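Local coordinates for pullulanase (Bacillus acidopullulyticus, PDB 2WAN), which hydrolyses the alpha-1,6-glucosidic linkages of pullulan and probably those of related starch-derived branched polysaccharides, at residues A[880-885]-A[906-911]. Numbering follows the deposited sequence.
Sequences TLNLPS and MGNVQV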
ATOM      1  N   THR A 880      31.230  -0.676 -29.205  1.00 16.64           N
ATOM      2  CA  THR A 880      32.310   0.208 -28.798  1.00 15.75           C
ATOM      3  C   THR A 880      31.787   1.527 -28.251  1.00 15.86           C
ATOM      4  O   THR A 880      30.736   2.006 -28.657  1.00 16.06           O
ATOM      5  CB  THR A 880      33.292   0.473 -29.958  1.00 19.50           C
ATOM      6  OG1 THR A 880      32.596   1.141 -31.017  1.00 25.20           O
ATOM      7  CG2 THR A 880      33.852  -0.842 -30.481  1.00 20.83           C
ATOM      8  N   LEU A 881      32.535   2.085 -27.303  1.00 14.44           N
ATOM      9  CA  LEU A 881      32.190   3.349 -26.686  1.00 14.23           C
ATOM     10  C   LEU A 881      33.338   4.346 -26.828  1.00 11.98           C
ATOM     11  O   LEU A 881      34.463   4.039 -26.463  1.00 15.22           O
ATOM     12  CB  LEU A 881      31.901   3.127 -25.188  1.00 13.56           C
ATOM     13  CG  LEU A 881      31.609   4.405 -24.403  1.00 12.47           C
ATOM     14  CD1 LEU A 881      30.271   4.997 -24.817  1.00 13.38           C
ATOM     15  CD2 LEU A 881      31.583   4.095 -22.919  1.00 12.98           C
ATOM     16  N   ASN A 882      33.030   5.539 -27.329  1.00 11.21           N
ATOM     17  CA  ASN A 882      33.995   6.632 -27.362  1.00 12.96           C
ATOM     18  C   ASN A 882      34.125   7.230 -25.984  1.00 12.85           C
ATOM     19  O   ASN A 882      33.115   7.488 -25.335  1.00 14.14           O
ATOM     20  CB  ASN A 882      33.549   7.674 -28.373  1.00 13.47           C
ATOM     21  CG  ASN A 882      33.714   7.169 -29.800  1.00 16.11           C
ATOM     22  OD1 ASN A 882      34.765   6.645 -30.140  1.00 17.51           O
ATOM     23  ND2 ASN A 882      32.670   7.278 -30.608  1.00 16.12           N
ATOM     24  N   LEU A 883      35.360   7.436 -25.538  1.00 13.25           N
ATOM     25  CA  LEU A 883      35.577   7.883 -24.161  1.00 13.65           C
ATOM     26  C   LEU A 883      35.930   9.369 -24.073  1.00 15.05           C
ATOM     27  O   LEU A 883      36.538   9.922 -25.004  1.00 14.62           O
ATOM     28  CB  LEU A 883      36.658   7.039 -23.486  1.00 13.00           C
ATOM     29  CG  LEU A 883      36.399   5.538 -23.362  1.00 17.69           C
ATOM     30  CD1 LEU A 883      37.678   4.829 -22.922  1.00 16.55           C
ATOM     31  CD2 LEU A 883      35.259   5.301 -22.364  1.00 18.98           C
ATOM     32  N   PRO A 884      35.544  10.028 -22.956  1.00 14.79           N
ATOM     33  CA  PRO A 884      36.097  11.358 -22.680  1.00 15.31           C
ATOM     34  C   PRO A 884      37.612  11.287 -22.511  1.00 14.85           C
ATOM     35  O   PRO A 884      38.180  10.194 -22.345  1.00 14.59           O
ATOM     36  CB  PRO A 884      35.441  11.757 -21.352  1.00 13.70           C
ATOM     37  CG  PRO A 884      34.202  10.863 -21.243  1.00 14.13           C
ATOM     38  CD  PRO A 884      34.647   9.568 -21.879  1.00 14.29           C
ATOM     39  N   SER A 885      38.255  12.453 -22.498  1.00 17.36           N
ATOM     40  CA  SER A 885      39.716  12.538 -22.429  1.00 17.27           C
ATOM     41  C   SER A 885      40.313  11.818 -21.220  1.00 15.95           C
ATOM     42  O   SER A 885      39.633  11.610 -20.203  1.00 16.43           O
ATOM     43  CB  SER A 885      40.160  14.015 -22.417  1.00 19.68           C
ATOM     44  OG  SER A 885      39.691  14.656 -21.240  1.00 26.05           O
ATOM     45  N   MET A 906      42.483   4.356 -23.369  1.00 14.76           N
ATOM     46  CA  MET A 906      42.118   5.722 -23.739  1.00 13.14           C
ATOM     47  C   MET A 906      41.355   5.731 -25.050  1.00 14.21           C
ATOM     48  O   MET A 906      41.581   4.877 -25.908  1.00 15.73           O
ATOM     49  CB  MET A 906      43.360   6.608 -23.894  1.00 17.30           C
ATOM     50  CG  MET A 906      44.227   6.639 -22.678  1.00 20.78           C
ATOM     51  SD  MET A 906      45.750   7.562 -22.989  1.00 30.20           S
ATOM     52  CE  MET A 906      45.096   9.158 -23.365  1.00 22.93           C
ATOM     53  N   GLY A 907      40.471   6.711 -25.205  1.00 12.27           N
ATOM     54  CA  GLY A 907      39.821   7.006 -26.493  1.00 13.78           C
ATOM     55  C   GLY A 907      38.574   6.226 -26.825  1.00 13.03           C
ATOM     56  O   GLY A 907      37.536   6.810 -27.125  1.00 14.14           O
ATOM     57  N   ASN A 908      38.688   4.901 -26.790  1.00 14.77           N
ATOM     58  CA  ASN A 908      37.616   4.018 -27.190  1.00 17.03           C
ATOM     59  C   ASN A 908      37.773   2.719 -26.413  1.00 15.22           C
ATOM     60  O   ASN A 908      38.887   2.349 -26.019  1.00 18.03           O
ATOM     61  CB  ASN A 908      37.701   3.770 -28.712  1.00 17.60           C
ATOM     62  CG  ASN A 908      36.448   3.154 -29.295  1.00 28.93           C
ATOM     63  OD1 ASN A 908      35.458   3.844 -29.571  1.00 34.59           O
ATOM     64  ND2 ASN A 908      36.507   1.854 -29.558  1.00 32.37           N
ATOM     65  N   VAL A 909      36.660   2.034 -26.176  1.00 13.30           N
ATOM     66  CA  VAL A 909      36.697   0.746 -25.472  1.00 14.37           C
ATOM     67  C   VAL A 909      35.594  -0.179 -25.985  1.00 15.31           C
ATOM     68  O   VAL A 909      34.499   0.276 -26.350  1.00 14.01           O
ATOM     69  CB  VAL A 909      36.598   0.934 -23.918  1.00 15.64           C
ATOM     70  CG1 VAL A 909      35.238   1.470 -23.512  1.00 17.30           C
ATOM     71  CG2 VAL A 909      36.942  -0.371 -23.165  1.00 17.05           C
ATOM     72  N   GLN A 910      35.894  -1.475 -26.021  1.00 17.06           N
ATOM     73  CA  GLN A 910      34.939  -2.472 -26.491  1.00 18.51           C
ATOM     74  C   GLN A 910      34.202  -3.111 -25.307  1.00 17.44           C
ATOM     75  O   GLN A 910      34.818  -3.473 -24.302  1.00 17.46           O
ATOM     76  CB  GLN A 910      35.675  -3.526 -27.322  1.00 19.47           C
ATOM     77  CG  GLN A 910      34.760  -4.490 -28.057  1.00 26.34           C
ATOM     78  CD  GLN A 910      35.532  -5.412 -28.981  1.00 33.71           C
ATOM     79  OE1 GLN A 910      36.317  -4.960 -29.814  1.00 40.86           O
ATOM     80  NE2 GLN A 910      35.321  -6.711 -28.829  1.00 38.05           N
ATOM     81  N   VAL A 911      32.880  -3.198 -25.415  1.00 15.45           N
ATOM     82  CA  VAL A 911      32.055  -3.791 -24.385  1.00 15.25           C
ATOM     83  C   VAL A 911      31.538  -5.125 -24.891  1.00 15.48           C
ATOM     84  O   VAL A 911      30.780  -5.141 -25.874  1.00 15.66           O
ATOM     85  CB  VAL A 911      30.825  -2.906 -24.055  1.00 16.77           C
ATOM     86  CG1 VAL A 911      29.999  -3.556 -22.952  1.00 15.56           C
ATOM     87  CG2 VAL A 911      31.268  -1.462 -23.662  1.00 20.32           C
TER
HETATM   88  O   HOH W   1      40.250   8.767 -23.316  1.00 14.27           O
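The amide groups of N882 and N908 meet on one face of a two-stranded ribbon, their planes turned 57° apart. The N908 amide reaches across the ribbon, with CG anti to its backbone N (chi1 -165°). One end of this amide group comes near the N882 amide; the other end lies by T880. The N908 CG also sits 3.6 Å from L881 O. With an alanine here the amide that crosses to T880 and N882 is gone, and the N882 amide would probably be left without its neighbour across the strands and freer to turn.

The backbones run antiparallel. L881 and V909 form a hydrogen-bonded pair: L881 N donates to V909 O at 2.8 Å, and V909 N returns a bond to L881 O at 3.0 Å. One further backbone bond runs from L883 N to G907 O at 2.8 Å. That bond is nearly straight at the hydrogen (173°), but the donor stands above the carbonyl plane. Beyond it, one water bridges P884 O and G907 N.

On the face of L881 and V909 the contact is apolar. L883 turns its CD2 to V909 CG1 at 4.0 Å. L881 CB lies alongside the same methyl. The arrangement is a two-stranded antiparallel sheet that packs by L881, L883 and V909 on strands 868-873 and 915-920, with L881 also on strand 852-856, within the all-beta region at the C-terminal end of the chain.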